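Side-chain contacts in diguanylate cyclase DosC (Escherichia coli, PDB 4ZVA), which probably makes the second messenger cyclic di-GMP from two GTP molecules under the control of oxygen sensed at a haem-bearing globin domain: residues A[122-125]-A[126-129]; A[131-134]-A[135-139]; A[73-76]-A[77-80]. One frame throughout, in Å; residues are numbered along the deposited sequence.

Interaction 1 of 3, residues A[122-125]-A[126-129]; sequences DYSA and AEKL
A capping box opens helix 125-147, with Ser124 at the N-cap and Glu127 three residues on exchanging side-chain-to-backbone bonds in both directions. Glu127 N donates to Ser124 OG at 3.2 Å, and Ser124 N donates back to Glu127 OE1 at 3.0 Å with an N-H...O angle of 159°. This second donor comes in from above the carboxylate plane. Glu127 can return because its CG lies beside its own backbone N (chi1 -71°) and the chain then runs extended, past Ser124 OG, which sits 3.2 Å from Glu127 CG. The same OE1 rests 3.3 Å from Tyr123 CB; the carboxylate stands steeply to the tyrosine ring, their planes 79° apart. Without the carboxylate, as with an alanine here, Ser124 N would probably lose its side-chain acceptor and Tyr123 CB its contact with OE1, leaving the box with only its Glu127 N to Ser124 OG bond.

Lys128 carries the other flank. Its backbone N bonds Ser124 O at 2.8 Å, while its extended side chain runs back beside the turn until Lys128 CE lies 3.2 Å from Tyr123 O. The ammonium end belongs to the preceding helix, where NZ bonds Phe119 O and makes a cation-pi contact with the Phe119 ring. Ala125 and Ala126 pack on Ala125 of the second subunit, placing this helix start at the dimer interface. Reciprocal Ser-Glu bonding of this kind is the classical capping box of a helix N-terminus, here beginning the last modelled helix of a globin domain.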
loop_
_atom_site.group_PDB
_atom_site.type_symbol
_atom_site.label_atom_id
_atom_site.label_comp_id
_atom_site.label_asym_id
_atom_site.label_seq_id
_atom_site.Cartn_x
_atom_site.Cartn_y
_atom_site.Cartn_z
ATOM N N ASP A 122 13.007 -0.634 -19.459
ATOM C CA ASP A 122 14.384 -0.946 -19.816
ATOM C C ASP A 122 15.367 -0.324 -18.832
ATOM O O ASP A 122 16.571 -0.292 -19.079
ATOM C CB ASP A 122 14.683 -0.469 -21.239
ATOM C CG ASP A 122 13.880 -1.222 -22.286
ATOM O OD1 ASP A 122 13.692 -2.447 -22.122
ATOM O OD2 ASP A 122 13.436 -0.591 -23.268
ATOM N N TYR A 123 14.848 0.151 -17.705
ATOM C CA TYR A 123 15.685 0.697 -16.645
ATOM C C TYR A 123 16.444 -0.427 -15.949
ATOM O O TYR A 123 16.079 -1.593 -16.075
ATOM C CB TYR A 123 14.831 1.489 -15.652
ATOM C CG TYR A 123 14.033 2.604 -16.298
ATOM C CD1 TYR A 123 14.578 3.362 -17.328
ATOM C CD2 TYR A 123 12.734 2.885 -15.897
ATOM C CE1 TYR A 123 13.862 4.382 -17.927
ATOM C CE2 TYR A 123 12.005 3.905 -16.496
ATOM C CZ TYR A 123 12.576 4.649 -17.510
ATOM O OH TYR A 123 11.865 5.663 -18.112
ATOM N N SER A 124 17.499 -0.082 -15.216
ATOM C CA SER A 124 18.251 -1.083 -14.464
ATOM C C SER A 124 17.425 -1.583 -13.288
ATOM O O SER A 124 16.453 -0.943 -12.892
ATOM C CB SER A 124 19.584 -0.518 -13.970
ATOM O OG SER A 124 19.394 0.367 -12.880
ATOM N N ALA A 125 17.808 -2.732 -12.741
ATOM C CA ALA A 125 17.092 -3.308 -11.609
ATOM C C ALA A 125 17.113 -2.366 -10.411
ATOM O O ALA A 125 16.113 -2.223 -9.710
ATOM C CB ALA A 125 17.689 -4.655 -11.236
ATOM N N ALA A 126 18.248 -1.706 -10.196
ATOM C CA ALA A 126 18.379 -0.744 -9.105
ATOM C C ALA A 126 17.432 0.433 -9.309
ATOM O O ALA A 126 16.832 0.931 -8.358
ATOM C CB ALA A 126 19.816 -0.259 -8.988
ATOM N N GLU A 127 17.304 0.879 -10.553
ATOM C CA GLU A 127 16.393 1.970 -10.876
ATOM C C GLU A 127 14.940 1.542 -10.700
ATOM O O GLU A 127 14.130 2.288 -10.150
ATOM C CB GLU A 127 16.634 2.463 -12.306
ATOM C CG GLU A 127 17.945 3.215 -12.460
ATOM C CD GLU A 127 18.280 3.538 -13.902
ATOM O OE1 GLU A 127 17.696 2.912 -14.814
ATOM O OE2 GLU A 127 19.134 4.421 -14.120
ATOM N N LYS A 128 14.620 0.336 -11.160
ATOM C CA LYS A 128 13.269 -0.203 -11.030
ATOM C C LYS A 128 12.828 -0.259 -9.570
ATOM O O LYS A 128 11.696 0.080 -9.244
ATOM C CB LYS A 128 13.185 -1.596 -11.651
ATOM C CG LYS A 128 13.322 -1.621 -13.169
ATOM C CD LYS A 128 13.315 -3.051 -13.686
ATOM C CE LYS A 128 13.407 -3.096 -15.205
ATOM N NZ LYS A 128 13.503 -4.493 -15.707
ATOM N N LEU A 129 13.734 -0.689 -8.699
ATOM C CA LEU A 129 13.449 -0.785 -7.269
ATOM C C LEU A 129 13.098 0.574 -6.673
ATOM O O LEU A 129 12.121 0.711 -5.937
ATOM C CB LEU A 129 14.646 -1.378 -6.526
ATOM C CG LEU A 129 14.538 -1.416 -4.997
ATOM C CD1 LEU A 129 13.403 -2.328 -4.555
ATOM C CD2 LEU A 129 15.860 -1.839 -4.367
#

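Interaction 2 of 3, residues A[131-134]-A[135-139]; sequences VYHF and SINSI
Phe134 O is held by two donors from one residue, Ser138 OG at 2.7 Å and Ser138 N at 2.9 Å, which reach it from opposite faces of its carbonyl plane. Ser138 OG, anti to its own carbonyl carbon (chi1 -66°), is thereby folded back along the helix, and it also lies above the centre of the Phe134 ring, 3.6 Å from Phe134 CZ. One turn earlier the pattern recurs: Ser135 OG donates to Val131 O at 2.8 Å while Ser135 N bonds the same oxygen. Both buried hydroxyls thus find acceptors within their own helix.

On another side of the helix the chemistry is apolar. Ile136 CG1 makes a CH-pi contact over one face of the Tyr132 ring, 3.8 Å from its centroid and 17° off the normal, and Ile136 CD1 reaches Tyr132 CE1 at 3.6 Å. Asn137 ND2 comes 3.0 Å from His133 NE2, but at an angle too poor for a hydrogen bond, the amide and ring planes 65° apart.

These faces have different neighbours. Phe134 packs on helix 16-43, whereas Tyr132 meets its counterpart Tyr132 of the second subunit and His133 stacks on Tyr115 of that subunit. Bonding back to the carbonyl four residues earlier is a familiar way for serines within helices to satisfy their hydroxyls, here on helix 125-147, between the globin core and the dimer interface.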
loop_
_atom_site.group_PDB
_atom_site.type_symbol
_atom_site.label_atom_id
_atom_site.label_comp_id
_atom_site.label_asym_id
_atom_site.label_seq_id
_atom_site.Cartn_x
_atom_site.Cartn_y
_atom_site.Cartn_z
ATOM N N VAL A 131 12.230 3.362 -8.333
ATOM C CA VAL A 131 11.056 3.927 -8.984
ATOM C C VAL A 131 9.789 3.307 -8.405
ATOM O O VAL A 131 8.812 4.002 -8.129
ATOM C CB VAL A 131 11.094 3.717 -10.513
ATOM C CG1 VAL A 131 9.742 4.021 -11.130
ATOM C CG2 VAL A 131 12.172 4.587 -11.134
ATOM N N TYR A 132 9.816 1.993 -8.223
ATOM C CA TYR A 132 8.687 1.274 -7.655
ATOM C C TYR A 132 8.435 1.716 -6.212
ATOM O O TYR A 132 7.289 1.884 -5.801
ATOM C CB TYR A 132 8.939 -0.233 -7.730
ATOM C CG TYR A 132 7.866 -1.097 -7.114
ATOM C CD1 TYR A 132 6.577 -1.112 -7.626
ATOM C CD2 TYR A 132 8.152 -1.922 -6.035
ATOM C CE1 TYR A 132 5.595 -1.914 -7.069
ATOM C CE2 TYR A 132 7.183 -2.726 -5.473
ATOM C CZ TYR A 132 5.908 -2.719 -5.991
ATOM O OH TYR A 132 4.945 -3.523 -5.425
ATOM N N HIS A 133 9.511 1.916 -5.457
ATOM C CA HIS A 133 9.402 2.382 -4.073
ATOM C C HIS A 133 8.758 3.762 -3.980
ATOM O O HIS A 133 7.798 3.955 -3.235
ATOM C CB HIS A 133 10.780 2.414 -3.411
ATOM C CG HIS A 133 10.796 3.104 -2.081
ATOM N ND1 HIS A 133 11.484 4.276 -1.860
ATOM C CD2 HIS A 133 10.195 2.790 -0.908
ATOM C CE1 HIS A 133 11.315 4.652 -0.603
ATOM N NE2 HIS A 133 10.538 3.769 -0.005
ATOM N N PHE A 134 9.292 4.716 -4.737
ATOM C CA PHE A 134 8.730 6.063 -4.779
ATOM C C PHE A 134 7.259 6.030 -5.171
ATOM O O PHE A 134 6.436 6.737 -4.589
ATOM C CB PHE A 134 9.512 6.949 -5.754
ATOM C CG PHE A 134 8.931 8.326 -5.915
ATOM C CD1 PHE A 134 9.180 9.309 -4.970
ATOM C CD2 PHE A 134 8.141 8.640 -7.008
ATOM C CE1 PHE A 134 8.648 10.576 -5.111
ATOM C CE2 PHE A 134 7.605 9.907 -7.155
ATOM C CZ PHE A 134 7.860 10.877 -6.204
ATOM N N SER A 135 6.937 5.192 -6.152
ATOM C CA SER A 135 5.572 5.066 -6.645
ATOM C C SER A 135 4.640 4.493 -5.581
ATOM O O SER A 135 3.536 4.993 -5.388
ATOM C CB SER A 135 5.534 4.189 -7.897
ATOM O OG SER A 135 6.286 4.770 -8.952
ATOM N N ILE A 136 5.079 3.436 -4.904
ATOM C CA ILE A 136 4.268 2.823 -3.855
ATOM C C ILE A 136 4.011 3.817 -2.724
ATOM O O ILE A 136 2.872 3.998 -2.293
ATOM C CB ILE A 136 4.929 1.555 -3.280
ATOM C CG1 ILE A 136 4.922 0.432 -4.318
ATOM C CG2 ILE A 136 4.198 1.091 -2.029
ATOM C CD1 ILE A 136 3.532 0.033 -4.783
ATOM N N ASN A 137 5.070 4.467 -2.255
ATOM C CA ASN A 137 4.946 5.437 -1.174
ATOM C C ASN A 137 4.082 6.631 -1.574
ATOM O O ASN A 137 3.327 7.156 -0.758
ATOM C CB ASN A 137 6.330 5.907 -0.725
ATOM C CG ASN A 137 7.012 4.912 0.195
ATOM O OD1 ASN A 137 6.586 3.763 0.310
ATOM N ND2 ASN A 137 8.086 5.344 0.841
ATOM N N SER A 138 4.191 7.051 -2.831
ATOM C CA SER A 138 3.379 8.150 -3.346
ATOM C C SER A 138 1.902 7.784 -3.409
ATOM O O SER A 138 1.041 8.576 -3.035
ATOM C CB SER A 138 3.862 8.573 -4.738
ATOM O OG SER A 138 5.159 9.140 -4.669
ATOM N N ILE A 139 1.607 6.586 -3.897
ATOM C CA ILE A 139 0.227 6.140 -4.010
ATOM C C ILE A 139 -0.382 5.955 -2.620
ATOM O O ILE A 139 -1.532 6.333 -2.380
ATOM C CB ILE A 139 0.122 4.834 -4.819
ATOM C CG1 ILE A 139 0.505 5.092 -6.280
ATOM C CG2 ILE A 139 -1.289 4.263 -4.755
ATOM C CD1 ILE A 139 0.452 3.868 -7.153
#

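Interaction 3 of 3, residues A[73-76]-A[77-80]; sequences SAQV and DDVE
Asp77 follows Val76 in the turn that leads from helix 54-72 into helix 79-96. Asp78, next in line, does most of the bonding. Its backbone N donates to Gln75 O at 2.9 Å from well above the carbonyl plane, and its side chain returns to the same residue, Asp78 OD2 accepting from Gln75 N at 3.1 Å on the anti side but tilted out of the carboxylate plane. With CG beside its own N (chi1 -67°), Asp78 lies alongside Gln75, pointing the same way, and OD2 comes within 3.4 Å of Gln75 CB. Gln75 bends at chi2, bringing NE2 to Ser73 O at 2.8 Å. The other carboxylate oxygen, Asp78 OD1, forms a salt bridge with Arg81. This is a compact interhelical turn of the all-helical globin fold, its aspartate closing the turn back onto Gln75. Val79 then offers its N to Val76 O in a weak bond and sets CG2 3.2 Å from that oxygen, while its side chain, like that of Val76, packs on helix 2-13. At Glu80 the backbone N donates to a water that in turn donates to Val76 O.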
loop_
_atom_site.group_PDB
_atom_site.type_symbol
_atom_site.label_atom_id
_atom_site.label_comp_id
_atom_site.label_asym_id
_atom_site.label_seq_id
_atom_site.Cartn_x
_atom_site.Cartn_y
_atom_site.Cartn_z
ATOM N N SER A 73 4.099 12.150 -10.586
ATOM C CA SER A 73 4.972 13.230 -11.052
ATOM C C SER A 73 5.069 14.369 -10.043
ATOM O O SER A 73 5.496 15.473 -10.384
ATOM C CB SER A 73 4.476 13.785 -12.389
ATOM O OG SER A 73 4.207 12.742 -13.307
ATOM N N ALA A 74 4.673 14.097 -8.803
ATOM C CA ALA A 74 4.590 15.124 -7.767
ATOM C C ALA A 74 5.901 15.859 -7.516
ATOM O O ALA A 74 6.926 15.247 -7.218
ATOM C CB ALA A 74 4.104 14.505 -6.470
ATOM N N GLN A 75 5.854 17.180 -7.638
ATOM C CA GLN A 75 6.942 18.030 -7.179
ATOM C C GLN A 75 6.581 18.578 -5.803
ATOM O O GLN A 75 5.419 18.518 -5.399
ATOM C CB GLN A 75 7.210 19.160 -8.171
ATOM C CG GLN A 75 7.499 18.665 -9.580
ATOM C CD GLN A 75 8.541 17.558 -9.611
ATOM O OE1 GLN A 75 9.678 17.743 -9.174
ATOM N NE2 GLN A 75 8.154 16.396 -10.130
ATOM N N VAL A 76 7.570 19.109 -5.092
ATOM C CA VAL A 76 7.349 19.650 -3.753
ATOM C C VAL A 76 6.250 20.710 -3.738
ATOM O O VAL A 76 5.398 20.720 -2.849
ATOM C CB VAL A 76 8.645 20.253 -3.177
ATOM C CG1 VAL A 76 8.373 20.952 -1.854
ATOM C CG2 VAL A 76 9.703 19.173 -3.011
ATOM N N ASP A 77 6.246 21.575 -4.747
ATOM C CA ASP A 77 5.282 22.666 -4.803
ATOM C C ASP A 77 3.904 22.190 -5.253
ATOM O O ASP A 77 2.938 22.953 -5.224
ATOM C CB ASP A 77 5.788 23.772 -5.733
ATOM C CG ASP A 77 7.076 24.407 -5.239
ATOM O OD1 ASP A 77 7.271 24.479 -4.006
ATOM O OD2 ASP A 77 7.899 24.831 -6.079
ATOM N N ASP A 78 3.815 20.926 -5.658
ATOM C CA ASP A 78 2.546 20.346 -6.088
ATOM C C ASP A 78 1.780 19.728 -4.924
ATOM O O ASP A 78 0.570 19.514 -5.015
ATOM C CB ASP A 78 2.777 19.282 -7.164
ATOM C CG ASP A 78 3.308 19.862 -8.460
ATOM O OD1 ASP A 78 3.041 21.051 -8.741
ATOM O OD2 ASP A 78 3.994 19.123 -9.196
ATOM N N VAL A 79 2.497 19.444 -3.837
ATOM C CA VAL A 79 1.955 18.704 -2.698
ATOM C C VAL A 79 0.656 19.299 -2.171
ATOM O O VAL A 79 -0.325 18.584 -1.961
ATOM C CB VAL A 79 2.973 18.638 -1.535
ATOM C CG1 VAL A 79 2.334 18.031 -0.295
ATOM C CG2 VAL A 79 4.202 17.843 -1.947
ATOM N N GLU A 80 0.656 20.610 -1.960
ATOM C CA GLU A 80 -0.516 21.291 -1.430
ATOM C C GLU A 80 -1.720 21.149 -2.358
ATOM O O GLU A 80 -2.839 20.919 -1.899
ATOM C CB GLU A 80 -0.198 22.763 -1.179
ATOM C CG GLU A 80 -1.212 23.476 -0.309
ATOM C CD GLU A 80 -0.687 24.794 0.220
ATOM O OE1 GLU A 80 0.499 24.846 0.610
ATOM O OE2 GLU A 80 -1.458 25.777 0.243
HETATM O O HOH W 1 3.073 22.544 -1.660
#

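All three interactions are local, yet their chemistry follows their place in the fold. Interaction 1 lies at the surface and interaction 2 is buried, their centres about 13 Å apart, the first at the start of helix 125-147 and the second within it; both reach the second subunit. Interaction 3 is partly buried, spans the turn from helix 54-72 into helix 79-96, and meets no other protein chain of the assembly. At the two helix entrances an acidic side chain accepts from a backbone N-H three residues earlier, but only interaction 1 completes the reciprocal box. Mid-helix, in interaction 2, backbone N-H groups already have carbonyl partners, and side-chain hydroxyls share those acceptors while aromatic and aliphatic groups pack.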